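Local coordinates for PTS EIIA type-4 domain-containing protein (Streptococcus agalactiae NEM316, PDB 4TKZ), which is probably a sugar phosphotransferase system EIIA component of the mannose/fructose type, which would relay phosphoryl groups during carbohydrate uptake into the cell, at residues L59-L64 against S94-A99; K86-L91 against D114-S119; G15-L20 against E28-I33; I33-G38 against G67-V72. One frame throughout, in Å; residues are numbered along the deposited sequence.

How the contacts relate
From the N terminus, contact 3 closes first, a short loop in which strand 30-35 returns against helix 12-24. That strand runs on through Ile33, shared with contact 4, which ends at the start of helix 68-76. Contact 1 opens at strand 57-62 before contact 4 has closed, so the two cross. Contact 2 opens at strand 84-89 inside the loop of contact 1 and closes beyond it on helix 110-122, crossing it in turn. Contacts 1, 2 and 3 tie helices 93-102, 110-122 and 12-24 to one face of the parallel sheet; contact 4 belongs to the face that carries helices 41-52 and 68-76.

Contact 1 (L59-L64 against S94-A99); sequences LVLTDL and SMLMEA
Met95 makes the first touch of helix segment 94-99 on the strand, laying its thioether along Leu61. With CG anti to the backbone N (chi1 -172°) and chi2 extended, the chain runs straight out to sulfur before it bends at chi3. SD lies 3.9 Å from Leu61 CD2, and Met95 CG is 4.1 Å from the same methyl; the two side chains slide past each other in opposite directions. Leu96, next along the helix, takes the other branch of the same leucine: its CD1 is 4.1 Å from Leu61 CD1, and these two side chains meet at about a right angle. Leu61 is thus shared, one methyl for each of two consecutive helix residues. One turn on, Ala99 sets its CB 3.7 Å from Leu59 CD2, a methyl-to-methyl touch. The interface is wholly apolar, with no hydrogen bond across it. Strand 59-62 and helix 94-99 run nearly antiparallel, at 164°, their axes 10.2 Å apart, as where a helix lies along the sheet in a layered alpha/beta fold. Ile4 of strand 3-9 touches both Leu61 and Ala99, while helix 110-122 adds Val113 against Leu59 and Val116 against Met95. Leu96 leans on Ile16 of helix 12-24, and Val60 and Thr62 face helix 68-76 on the opposite side of the sheet.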
loop_
_atom_site.group_PDB
_atom_site.type_symbol
_atom_site.label_atom_id
_atom_site.label_comp_id
_atom_site.label_asym_id
_atom_site.label_seq_id
_atom_site.Cartn_x
_atom_site.Cartn_y
_atom_site.Cartn_z
ATOM N N LEU A 59 -10.159 -9.409 9.932
ATOM C CA LEU A 59 -9.654 -8.083 9.636
ATOM C C LEU A 59 -9.589 -7.921 8.128
ATOM O O LEU A 59 -8.885 -8.667 7.447
ATOM C CB LEU A 59 -8.273 -7.872 10.277
ATOM C CG LEU A 59 -7.604 -6.526 9.979
ATOM C CD1 LEU A 59 -8.450 -5.345 10.452
ATOM C CD2 LEU A 59 -6.224 -6.474 10.600
ATOM N N VAL A 60 -10.320 -6.940 7.612
ATOM C CA VAL A 60 -10.329 -6.672 6.181
ATOM C C VAL A 60 -9.527 -5.421 5.854
ATOM O O VAL A 60 -9.856 -4.302 6.290
ATOM C CB VAL A 60 -11.748 -6.501 5.625
ATOM C CG1 VAL A 60 -11.673 -6.313 4.115
ATOM C CG2 VAL A 60 -12.621 -7.703 5.982
ATOM N N LEU A 61 -8.462 -5.607 5.081
ATOM C CA LEU A 61 -7.606 -4.488 4.730
ATOM C C LEU A 61 -7.896 -4.055 3.300
ATOM O O LEU A 61 -7.725 -4.828 2.363
ATOM C CB LEU A 61 -6.137 -4.897 4.886
ATOM C CG LEU A 61 -5.869 -5.527 6.256
ATOM C CD1 LEU A 61 -4.397 -5.946 6.358
ATOM C CD2 LEU A 61 -6.233 -4.532 7.362
ATOM N N THR A 62 -8.336 -2.816 3.123
ATOM C CA THR A 62 -8.708 -2.364 1.787
ATOM C C THR A 62 -7.913 -1.171 1.368
ATOM O O THR A 62 -7.400 -0.443 2.214
ATOM C CB THR A 62 -10.192 -1.973 1.705
ATOM O OG1 THR A 62 -10.413 -0.761 2.445
ATOM C CG2 THR A 62 -11.062 -3.092 2.256
ATOM N N ASP A 63 -7.844 -0.939 0.063
ATOM C CA ASP A 63 -6.908 0.056 -0.437
ATOM C C ASP A 63 -7.300 1.494 -0.158
ATOM O O ASP A 63 -6.491 2.277 0.340
ATOM C CB ASP A 63 -6.586 -0.152 -1.926
ATOM C CG ASP A 63 -7.814 -0.254 -2.807
ATOM O OD1 ASP A 63 -8.956 -0.299 -2.300
ATOM O OD2 ASP A 63 -7.626 -0.295 -4.042
ATOM N N LEU A 64 -8.549 1.827 -0.445
ATOM C CA LEU A 64 -8.904 3.217 -0.655
ATOM C C LEU A 64 -10.279 3.527 -0.078
ATOM O O LEU A 64 -11.261 2.875 -0.420
ATOM C CB LEU A 64 -8.880 3.487 -2.159
ATOM C CG LEU A 64 -8.770 4.908 -2.687
ATOM C CD1 LEU A 64 -7.518 5.600 -2.145
ATOM C CD2 LEU A 64 -8.748 4.860 -4.206
ATOM N N SER A 94 3.089 -1.712 6.095
ATOM C CA SER A 94 3.134 -1.617 7.553
ATOM C C SER A 94 1.859 -2.186 8.176
ATOM O O SER A 94 1.919 -2.922 9.168
ATOM C CB SER A 94 3.281 -0.157 7.991
ATOM O OG SER A 94 4.580 0.340 7.724
ATOM N N MET A 95 0.725 -1.817 7.598
ATOM C CA MET A 95 -0.581 -2.289 8.068
ATOM C C MET A 95 -0.616 -3.814 8.010
ATOM O O MET A 95 -0.998 -4.482 8.979
ATOM C CB MET A 95 -1.694 -1.686 7.204
ATOM C CG MET A 95 -3.083 -1.958 7.717
ATOM S SD MET A 95 -4.320 -1.187 6.673
ATOM C CE MET A 95 -4.178 0.524 7.184
ATOM N N LEU A 96 -0.177 -4.364 6.882
ATOM C CA LEU A 96 -0.204 -5.813 6.674
ATOM C C LEU A 96 0.762 -6.554 7.588
ATOM O O LEU A 96 0.408 -7.565 8.200
ATOM C CB LEU A 96 0.114 -6.151 5.212
ATOM C CG LEU A 96 0.072 -7.632 4.843
ATOM C CD1 LEU A 96 -1.247 -8.307 5.281
ATOM C CD2 LEU A 96 0.274 -7.776 3.340
ATOM N N MET A 97 1.990 -6.060 7.680
ATOM C CA MET A 97 2.975 -6.739 8.508
ATOM C C MET A 97 2.545 -6.737 9.977
ATOM O O MET A 97 2.686 -7.741 10.674
ATOM C CB MET A 97 4.360 -6.108 8.332
ATOM C CG MET A 97 4.986 -6.298 6.938
ATOM S SD MET A 97 5.049 -8.009 6.348
ATOM C CE MET A 97 6.002 -8.766 7.669
ATOM N N GLU A 98 1.992 -5.624 10.439
ATOM C CA GLU A 98 1.565 -5.538 11.837
ATOM C C GLU A 98 0.453 -6.530 12.144
ATOM O O GLU A 98 0.475 -7.205 13.178
ATOM C CB GLU A 98 1.088 -4.126 12.186
ATOM C CG GLU A 98 0.963 -3.907 13.702
ATOM C CD GLU A 98 2.323 -3.972 14.399
ATOM O OE1 GLU A 98 3.064 -2.980 14.325
ATOM O OE2 GLU A 98 2.649 -5.010 15.015
ATOM N N ALA A 99 -0.522 -6.620 11.246
ATOM C CA ALA A 99 -1.634 -7.538 11.460
ATOM C C ALA A 99 -1.111 -8.970 11.551
ATOM O O ALA A 99 -1.485 -9.728 12.457
ATOM C CB ALA A 99 -2.672 -7.402 10.352
#

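Contact 2 (K86-L91 against D114-S119)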
loop_
_atom_site.group_PDB
_atom_site.type_symbol
_atom_site.label_atom_id
_atom_site.label_comp_id
_atom_site.label_asym_id
_atom_site.label_seq_id
_atom_site.Cartn_x
_atom_site.Cartn_y
_atom_site.Cartn_z
ATOM N N LYS A 86 -13.579 -6.150 11.188
ATOM C CA LYS A 86 -13.034 -4.803 11.127
ATOM C C LYS A 86 -12.620 -4.492 9.692
ATOM O O LYS A 86 -12.020 -5.329 9.014
ATOM C CB LYS A 86 -11.825 -4.677 12.067
ATOM C CG LYS A 86 -12.195 -4.652 13.548
ATOM C CD LYS A 86 -12.923 -3.357 13.901
ATOM C CE LYS A 86 -12.958 -3.124 15.409
ATOM N NZ LYS A 86 -14.009 -2.150 15.828
ATOM N N VAL A 87 -12.941 -3.287 9.235
ATOM C CA VAL A 87 -12.635 -2.876 7.870
ATOM C C VAL A 87 -11.783 -1.617 7.885
ATOM O O VAL A 87 -12.235 -0.555 8.336
ATOM C CB VAL A 87 -13.924 -2.593 7.076
ATOM C CG1 VAL A 87 -13.599 -2.167 5.646
ATOM C CG2 VAL A 87 -14.836 -3.831 7.087
ATOM N N LEU A 88 -10.544 -1.729 7.399
ATOM C CA LEU A 88 -9.669 -0.563 7.306
ATOM C C LEU A 88 -9.450 -0.153 5.849
ATOM O O LEU A 88 -9.439 -1.002 4.956
ATOM C CB LEU A 88 -8.297 -0.839 7.950
ATOM C CG LEU A 88 -8.237 -1.445 9.349
ATOM C CD1 LEU A 88 -6.782 -1.438 9.873
ATOM C CD2 LEU A 88 -9.158 -0.691 10.296
ATOM N N SER A 89 -9.295 1.151 5.617
ATOM C CA SER A 89 -8.764 1.657 4.352
ATOM C C SER A 89 -7.318 2.106 4.587
ATOM O O SER A 89 -6.856 2.121 5.730
ATOM C CB SER A 89 -9.585 2.828 3.837
ATOM O OG SER A 89 -9.554 3.910 4.747
ATOM N N GLY A 90 -6.616 2.462 3.511
ATOM C CA GLY A 90 -5.272 3.026 3.608
ATOM C C GLY A 90 -4.166 1.992 3.627
ATOM O O GLY A 90 -3.059 2.275 4.077
ATOM N N LEU A 91 -4.470 0.793 3.132
ATOM C CA LEU A 91 -3.567 -0.354 3.228
ATOM C C LEU A 91 -2.159 -0.047 2.738
ATOM O O LEU A 91 -1.973 0.361 1.590
ATOM C CB LEU A 91 -4.128 -1.539 2.430
ATOM C CG LEU A 91 -3.182 -2.721 2.198
ATOM C CD1 LEU A 91 -2.760 -3.347 3.526
ATOM C CD2 LEU A 91 -3.845 -3.760 1.310
ATOM N N ASP A 114 -6.113 -1.333 16.803
ATOM C CA ASP A 114 -5.496 -0.096 17.266
ATOM C C ASP A 114 -3.982 -0.097 17.041
ATOM O O ASP A 114 -3.392 0.922 16.687
ATOM C CB ASP A 114 -5.843 0.149 18.735
ATOM C CG ASP A 114 -7.329 0.384 18.943
ATOM O OD1 ASP A 114 -7.967 0.972 18.046
ATOM O OD2 ASP A 114 -7.867 -0.034 19.991
ATOM N N LYS A 115 -3.365 -1.256 17.227
ATOM C CA LYS A 115 -1.937 -1.412 16.968
ATOM C C LYS A 115 -1.659 -1.352 15.468
ATOM O O LYS A 115 -0.646 -0.811 15.032
ATOM C CB LYS A 115 -1.479 -2.750 17.533
ATOM C CG LYS A 115 0.008 -2.954 17.561
ATOM C CD LYS A 115 0.353 -4.012 18.598
ATOM C CE LYS A 115 -0.419 -3.764 19.891
ATOM N NZ LYS A 115 -0.230 -4.856 20.884
ATOM N N VAL A 116 -2.570 -1.912 14.678
ATOM C CA VAL A 116 -2.404 -1.961 13.230
ATOM C C VAL A 116 -2.486 -0.557 12.637
ATOM O O VAL A 116 -1.692 -0.186 11.774
ATOM C CB VAL A 116 -3.457 -2.898 12.593
ATOM C CG1 VAL A 116 -3.515 -2.709 11.095
ATOM C CG2 VAL A 116 -3.143 -4.358 12.939
ATOM N N ILE A 117 -3.441 0.225 13.124
ATOM C CA ILE A 117 -3.624 1.606 12.694
ATOM C C ILE A 117 -2.405 2.450 13.031
ATOM O O ILE A 117 -1.898 3.225 12.205
ATOM C CB ILE A 117 -4.837 2.233 13.407
ATOM C CG1 ILE A 117 -6.136 1.574 12.949
ATOM C CG2 ILE A 117 -4.880 3.740 13.160
ATOM C CD1 ILE A 117 -6.385 1.708 11.478
ATOM N N THR A 118 -1.953 2.307 14.268
ATOM C CA THR A 118 -0.789 3.041 14.748
ATOM C C THR A 118 0.409 2.773 13.853
ATOM O O THR A 118 1.069 3.713 13.395
ATOM C CB THR A 118 -0.453 2.639 16.193
ATOM O OG1 THR A 118 -1.522 3.045 17.059
ATOM C CG2 THR A 118 0.859 3.280 16.644
ATOM N N SER A 119 0.686 1.496 13.596
ATOM C CA SER A 119 1.838 1.126 12.777
ATOM C C SER A 119 1.696 1.643 11.347
ATOM O O SER A 119 2.686 2.038 10.731
ATOM C CB SER A 119 2.052 -0.391 12.788
ATOM O OG SER A 119 2.566 -0.827 14.037
#
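Leu88 on strand 86-89 and Ile117 on helix segment 114-119 bring their CA atoms to 8.4 Å, the nearest backbone approach of the two segments. A single strand side chain spans that gap. Leu88 reaches out with CG anti to its carbonyl carbon (chi1 -49°), and its CD1 carries most of the contact, 3.6 Å from Ile117 CD1 and 3.7 Å from Val116 CG1. Its other methyl, CD2, adds a looser touch, 3.9 Å from the same Ile117 CD1, so the tip of the isoleucine sits over the fork of the leucine. The CB of Ile117 does not point at the strand; two successive bends, chi1 -67° and chi2 -60°, turn CD1 towards it. Val116 needs no such turn, since its CB is already directed at the strand.

Strand 84-89 is the last of the four parallel strands, in the order 30-35, 3-9, 57-62, 84-89, of the EIIA alpha/beta fold. Beyond it the sheet continues into the second subunit, where a strand of that chain pairs antiparallel with Leu88 and Ser89; Ile124 of the second subunit packs on Ile117. Within its own chain, Met95 of helix 93-102 touches both Leu88 and Val116.

On helix 114-119 the hydroxyl of Thr118 is tied back to the helix. OG1 donates to Asp114 O over 2.9 Å, tilted from the carbonyl plane, while a second donor of the same residue, Thr118 N, reaches that oxygen, 3.1 Å away, from the opposite face.

Contact 3 (G15-L20 against E28-I33); sequences GILSSL and EYVVGI
Leu17 is the largest contributor, a helix side chain that spreads its two methyls over two positions on the same side of the strand, Val30 and Gly32. CG stands anti to the carbonyl carbon (chi1 -77°), and the fork at its end divides the work. CD2 meets Val30 CG1 at 3.6 Å, the two side chains sliding past each other in opposite directions. CD1 goes to the backbone instead, 3.8 Å from Gly32 N and 3.9 Å from Gly32 CA. Because Gly32 has no side chain, the leucine can settle directly on the main chain here, and the CA atoms of Leu17 and Gly32 come within 7.5 Å. Val30 CG1, anti to its backbone N, serves a second leucine as well: Leu20 CD2, one turn along the helix, stands 4.2 Å away.

Helix 15-20 and strand 30-33 run close to antiparallel, at 156°, with axes 9.4 Å apart. This is the return half of the beta-alpha-beta crossover from strand 3-9 through helix 12-24 to strand 30-35. Ile6 of strand 3-9 touches Leu17, Met97 of helix 93-102 lies against Leu20, and Val31, pointing the other way, meets Glu51 of helix 41-52.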
loop_
_atom_site.group_PDB
_atom_site.type_symbol
_atom_site.label_atom_id
_atom_site.label_comp_id
_atom_site.label_asym_id
_atom_site.label_seq_id
_atom_site.Cartn_x
_atom_site.Cartn_y
_atom_site.Cartn_z
ATOM N N GLY A 15 -0.007 -8.385 -5.357
ATOM C CA GLY A 15 1.285 -7.731 -5.280
ATOM C C GLY A 15 1.749 -7.522 -3.852
ATOM O O GLY A 15 2.910 -7.787 -3.529
ATOM N N ILE A 16 0.865 -7.037 -2.985
ATOM C CA ILE A 16 1.264 -6.818 -1.591
ATOM C C ILE A 16 1.444 -8.154 -0.858
ATOM O O ILE A 16 2.288 -8.273 0.036
ATOM C CB ILE A 16 0.317 -5.850 -0.830
ATOM C CG1 ILE A 16 1.010 -5.309 0.426
ATOM C CG2 ILE A 16 -1.006 -6.520 -0.472
ATOM C CD1 ILE A 16 0.277 -4.151 1.058
ATOM N N LEU A 17 0.684 -9.169 -1.267
ATOM C CA LEU A 17 0.884 -10.518 -0.738
ATOM C C LEU A 17 2.244 -11.088 -1.130
ATOM O O LEU A 17 2.861 -11.829 -0.360
ATOM C CB LEU A 17 -0.244 -11.459 -1.185
ATOM C CG LEU A 17 -1.547 -11.279 -0.425
ATOM C CD1 LEU A 17 -2.654 -12.096 -1.086
ATOM C CD2 LEU A 17 -1.354 -11.681 1.036
ATOM N N SER A 18 2.729 -10.724 -2.315
ATOM C CA SER A 18 4.066 -11.149 -2.727
ATOM C C SER A 18 5.145 -10.472 -1.883
ATOM O O SER A 18 6.220 -11.036 -1.696
ATOM C CB SER A 18 4.307 -10.899 -4.223
ATOM O OG SER A 18 4.536 -9.530 -4.496
ATOM N N SER A 19 4.859 -9.275 -1.364
ATOM C CA SER A 19 5.794 -8.593 -0.461
ATOM C C SER A 19 5.905 -9.379 0.837
ATOM O O SER A 19 7.003 -9.639 1.340
ATOM C CB SER A 19 5.316 -7.171 -0.157
ATOM O OG SER A 19 5.173 -6.418 -1.346
ATOM N N LEU A 20 4.750 -9.743 1.376
ATOM C CA LEU A 20 4.649 -10.565 2.581
ATOM C C LEU A 20 5.349 -11.922 2.423
ATOM O O LEU A 20 6.064 -12.367 3.326
ATOM C CB LEU A 20 3.166 -10.761 2.942
ATOM C CG LEU A 20 2.790 -11.665 4.114
ATOM C CD1 LEU A 20 3.362 -11.129 5.418
ATOM C CD2 LEU A 20 1.266 -11.816 4.210
ATOM N N GLU A 28 -0.808 -18.425 7.230
ATOM C CA GLU A 28 -2.143 -19.038 7.289
ATOM C C GLU A 28 -3.211 -17.964 7.399
ATOM O O GLU A 28 -2.966 -16.900 7.967
ATOM C CB GLU A 28 -2.265 -19.966 8.502
ATOM C CG GLU A 28 -1.196 -21.043 8.585
ATOM C CD GLU A 28 -0.839 -21.391 10.021
ATOM O OE1 GLU A 28 -1.751 -21.383 10.883
ATOM O OE2 GLU A 28 0.354 -21.661 10.290
ATOM N N TYR A 29 -4.402 -18.249 6.873
ATOM C CA TYR A 29 -5.537 -17.358 7.066
ATOM C C TYR A 29 -5.276 -15.934 6.595
ATOM O O TYR A 29 -5.608 -14.966 7.282
ATOM C CB TYR A 29 -5.952 -17.372 8.530
ATOM C CG TYR A 29 -6.218 -18.772 9.016
ATOM C CD1 TYR A 29 -7.267 -19.507 8.491
ATOM C CD2 TYR A 29 -5.414 -19.367 9.982
ATOM C CE1 TYR A 29 -7.526 -20.784 8.913
ATOM C CE2 TYR A 29 -5.665 -20.656 10.415
ATOM C CZ TYR A 29 -6.731 -21.354 9.874
ATOM O OH TYR A 29 -7.004 -22.635 10.288
ATOM N N VAL A 30 -4.668 -15.816 5.422
ATOM C CA VAL A 30 -4.470 -14.525 4.791
ATOM C C VAL A 30 -4.825 -14.698 3.325
ATOM O O VAL A 30 -4.177 -15.469 2.620
ATOM C CB VAL A 30 -2.993 -14.058 4.912
ATOM C CG1 VAL A 30 -2.791 -12.753 4.161
ATOM C CG2 VAL A 30 -2.591 -13.910 6.375
ATOM N N VAL A 31 -5.875 -14.014 2.871
ATOM C CA VAL A 31 -6.312 -14.141 1.484
ATOM C C VAL A 31 -6.439 -12.795 0.792
ATOM O O VAL A 31 -6.650 -11.752 1.434
ATOM C CB VAL A 31 -7.668 -14.879 1.371
ATOM C CG1 VAL A 31 -7.615 -16.211 2.087
ATOM C CG2 VAL A 31 -8.770 -14.033 1.946
ATOM N N GLY A 32 -6.333 -12.821 -0.530
ATOM C CA GLY A 32 -6.515 -11.613 -1.309
ATOM C C GLY A 32 -7.696 -11.760 -2.243
ATOM O O GLY A 32 -7.925 -12.831 -2.813
ATOM N N ILE A 33 -8.463 -10.686 -2.375
ATOM C CA ILE A 33 -9.490 -10.609 -3.391
ATOM C C ILE A 33 -9.108 -9.497 -4.361
ATOM O O ILE A 33 -9.165 -8.311 -4.021
ATOM C CB ILE A 33 -10.879 -10.348 -2.759
ATOM C CG1 ILE A 33 -11.233 -11.492 -1.807
ATOM C CG2 ILE A 33 -11.927 -10.211 -3.828
ATOM C CD1 ILE A 33 -12.572 -11.335 -1.086
#

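Contact 4 (I33-G38 against G67-V72); sequences INFIAG and GTPFNV
Phe35 closes strand 30-35 against Thr68 and Pro69, in the first turn of helix 68-76, at the C-terminal end of the strands of the parallel sheet. In parallel alpha/beta folds this end, where strands end and helices begin, is the usual place for an active site. Phe35 is the centre of an inverse gamma turn, so the chain bends away from the strand at this residue. Its CA lies 7.3 Å from that of Pro69, the nearest backbone approach of the two segments.

From CB, which points towards the helix, the chain continues with CG anti to the backbone N (chi1 -178°), and this carries the ring across the gap. Ring atom CD2 comes first, 3.9 Å from Pro69 CD and 4.1 Å from Pro69 CG. The next atom, CE2, is 3.6 Å from Thr68 CB, the closest touch of the contact. At the tip, CZ reaches Thr68 CG2 at 3.8 Å. The phenyl group thus bridges two successive helix residues and crosses both side chains at about a right angle.

Gly67 is the N-cap of the helix, and its O accepts from Asn71 N at 2.8 Å. The Phe35 ring also meets that of His9, their planes at about 60°, and Val44 of helix 41-52 packs on it; Ser41 of that helix touches Thr68. Thr68 keeps CG2 anti to its backbone N, and this methyl makes a CH-pi contact over one face of the Phe35 ring, 4.2 Å from the centroid and 28° off the ring normal.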
loop_
_atom_site.group_PDB
_atom_site.type_symbol
_atom_site.label_atom_id
_atom_site.label_comp_id
_atom_site.label_asym_id
_atom_site.label_seq_id
_atom_site.Cartn_x
_atom_site.Cartn_y
_atom_site.Cartn_z
ATOM N N ILE A 33 -8.463 -10.686 -2.375
ATOM C CA ILE A 33 -9.490 -10.609 -3.391
ATOM C C ILE A 33 -9.108 -9.497 -4.361
ATOM O O ILE A 33 -9.165 -8.311 -4.021
ATOM C CB ILE A 33 -10.879 -10.348 -2.759
ATOM C CG1 ILE A 33 -11.233 -11.492 -1.807
ATOM C CG2 ILE A 33 -11.927 -10.211 -3.828
ATOM C CD1 ILE A 33 -12.572 -11.335 -1.086
ATOM N N ASN A 34 -8.715 -9.886 -5.570
ATOM C CA ASN A 34 -8.312 -8.924 -6.581
ATOM C C ASN A 34 -9.506 -8.349 -7.337
ATOM O O ASN A 34 -10.162 -9.060 -8.097
ATOM C CB ASN A 34 -7.326 -9.569 -7.565
ATOM C CG ASN A 34 -6.071 -10.093 -6.882
ATOM O OD1 ASN A 34 -5.163 -9.330 -6.561
ATOM N ND2 ASN A 34 -6.011 -11.403 -6.674
ATOM N N PHE A 35 -9.779 -7.065 -7.125
ATOM C CA PHE A 35 -10.874 -6.378 -7.805
ATOM C C PHE A 35 -10.388 -5.902 -9.164
ATOM O O PHE A 35 -9.983 -4.750 -9.325
ATOM C CB PHE A 35 -11.364 -5.194 -6.970
ATOM C CG PHE A 35 -12.525 -4.449 -7.576
ATOM C CD1 PHE A 35 -13.592 -5.135 -8.151
ATOM C CD2 PHE A 35 -12.560 -3.062 -7.550
ATOM C CE1 PHE A 35 -14.673 -4.451 -8.700
ATOM C CE2 PHE A 35 -13.635 -2.360 -8.094
ATOM C CZ PHE A 35 -14.699 -3.060 -8.676
ATOM N N ILE A 36 -10.443 -6.797 -10.144
ATOM C CA ILE A 36 -9.848 -6.529 -11.448
ATOM C C ILE A 36 -10.876 -5.984 -12.433
ATOM O O ILE A 36 -12.084 -6.025 -12.181
ATOM C CB ILE A 36 -9.201 -7.798 -12.036
ATOM C CG1 ILE A 36 -10.272 -8.854 -12.318
ATOM C CG2 ILE A 36 -8.131 -8.354 -11.089
ATOM C CD1 ILE A 36 -9.752 -10.073 -13.030
ATOM N N ALA A 37 -10.390 -5.463 -13.556
ATOM C CA ALA A 37 -11.266 -4.958 -14.602
ATOM C C ALA A 37 -12.199 -6.062 -15.061
ATOM O O ALA A 37 -11.767 -7.186 -15.321
ATOM C CB ALA A 37 -10.463 -4.433 -15.772
ATOM N N GLY A 38 -13.482 -5.731 -15.144
ATOM C CA GLY A 38 -14.497 -6.685 -15.543
ATOM C C GLY A 38 -15.355 -7.116 -14.372
ATOM O O GLY A 38 -16.492 -7.553 -14.558
ATOM N N GLY A 67 -13.821 3.549 -1.977
ATOM C CA GLY A 67 -13.774 2.695 -3.152
ATOM C C GLY A 67 -14.636 1.446 -3.003
ATOM O O GLY A 67 -15.130 1.147 -1.921
ATOM N N THR A 68 -14.814 0.712 -4.094
ATOM C CA THR A 68 -15.649 -0.498 -4.080
ATOM C C THR A 68 -15.208 -1.544 -3.046
ATOM O O THR A 68 -16.036 -2.026 -2.277
ATOM C CB THR A 68 -15.804 -1.102 -5.491
ATOM O OG1 THR A 68 -16.542 -0.182 -6.302
ATOM C CG2 THR A 68 -16.544 -2.450 -5.458
ATOM N N PRO A 69 -13.903 -1.890 -3.003
ATOM C CA PRO A 69 -13.481 -2.829 -1.958
ATOM C C PRO A 69 -13.850 -2.383 -0.549
ATOM O O PRO A 69 -14.272 -3.221 0.255
ATOM C CB PRO A 69 -11.949 -2.837 -2.107
ATOM C CG PRO A 69 -11.724 -2.585 -3.544
ATOM C CD PRO A 69 -12.801 -1.596 -3.940
ATOM N N PHE A 70 -13.673 -1.101 -0.240
ATOM C CA PHE A 70 -13.972 -0.622 1.100
ATOM C C PHE A 70 -15.492 -0.625 1.296
ATOM O O PHE A 70 -16.002 -1.107 2.316
ATOM C CB PHE A 70 -13.424 0.787 1.300
ATOM C CG PHE A 70 -13.775 1.389 2.627
ATOM C CD1 PHE A 70 -13.013 1.116 3.758
ATOM C CD2 PHE A 70 -14.878 2.227 2.744
ATOM C CE1 PHE A 70 -13.347 1.672 4.986
ATOM C CE2 PHE A 70 -15.216 2.790 3.961
ATOM C CZ PHE A 70 -14.460 2.513 5.082
ATOM N N ASN A 71 -16.209 -0.095 0.314
ATOM C CA ASN A 71 -17.672 0.003 0.413
ATOM C C ASN A 71 -18.370 -1.350 0.572
ATOM O O ASN A 71 -19.237 -1.525 1.440
ATOM C CB ASN A 71 -18.241 0.744 -0.807
ATOM C CG ASN A 71 -17.862 2.220 -0.836
ATOM O OD1 ASN A 71 -17.392 2.785 0.154
ATOM N ND2 ASN A 71 -18.068 2.851 -1.988
ATOM N N VAL A 72 -17.999 -2.305 -0.274
ATOM C CA VAL A 72 -18.524 -3.664 -0.166
ATOM C C VAL A 72 -18.155 -4.303 1.168
ATOM O O VAL A 72 -18.982 -4.961 1.785
ATOM C CB VAL A 72 -18.018 -4.559 -1.314
ATOM C CG1 VAL A 72 -18.218 -6.028 -0.988
ATOM C CG2 VAL A 72 -18.712 -4.210 -2.614
#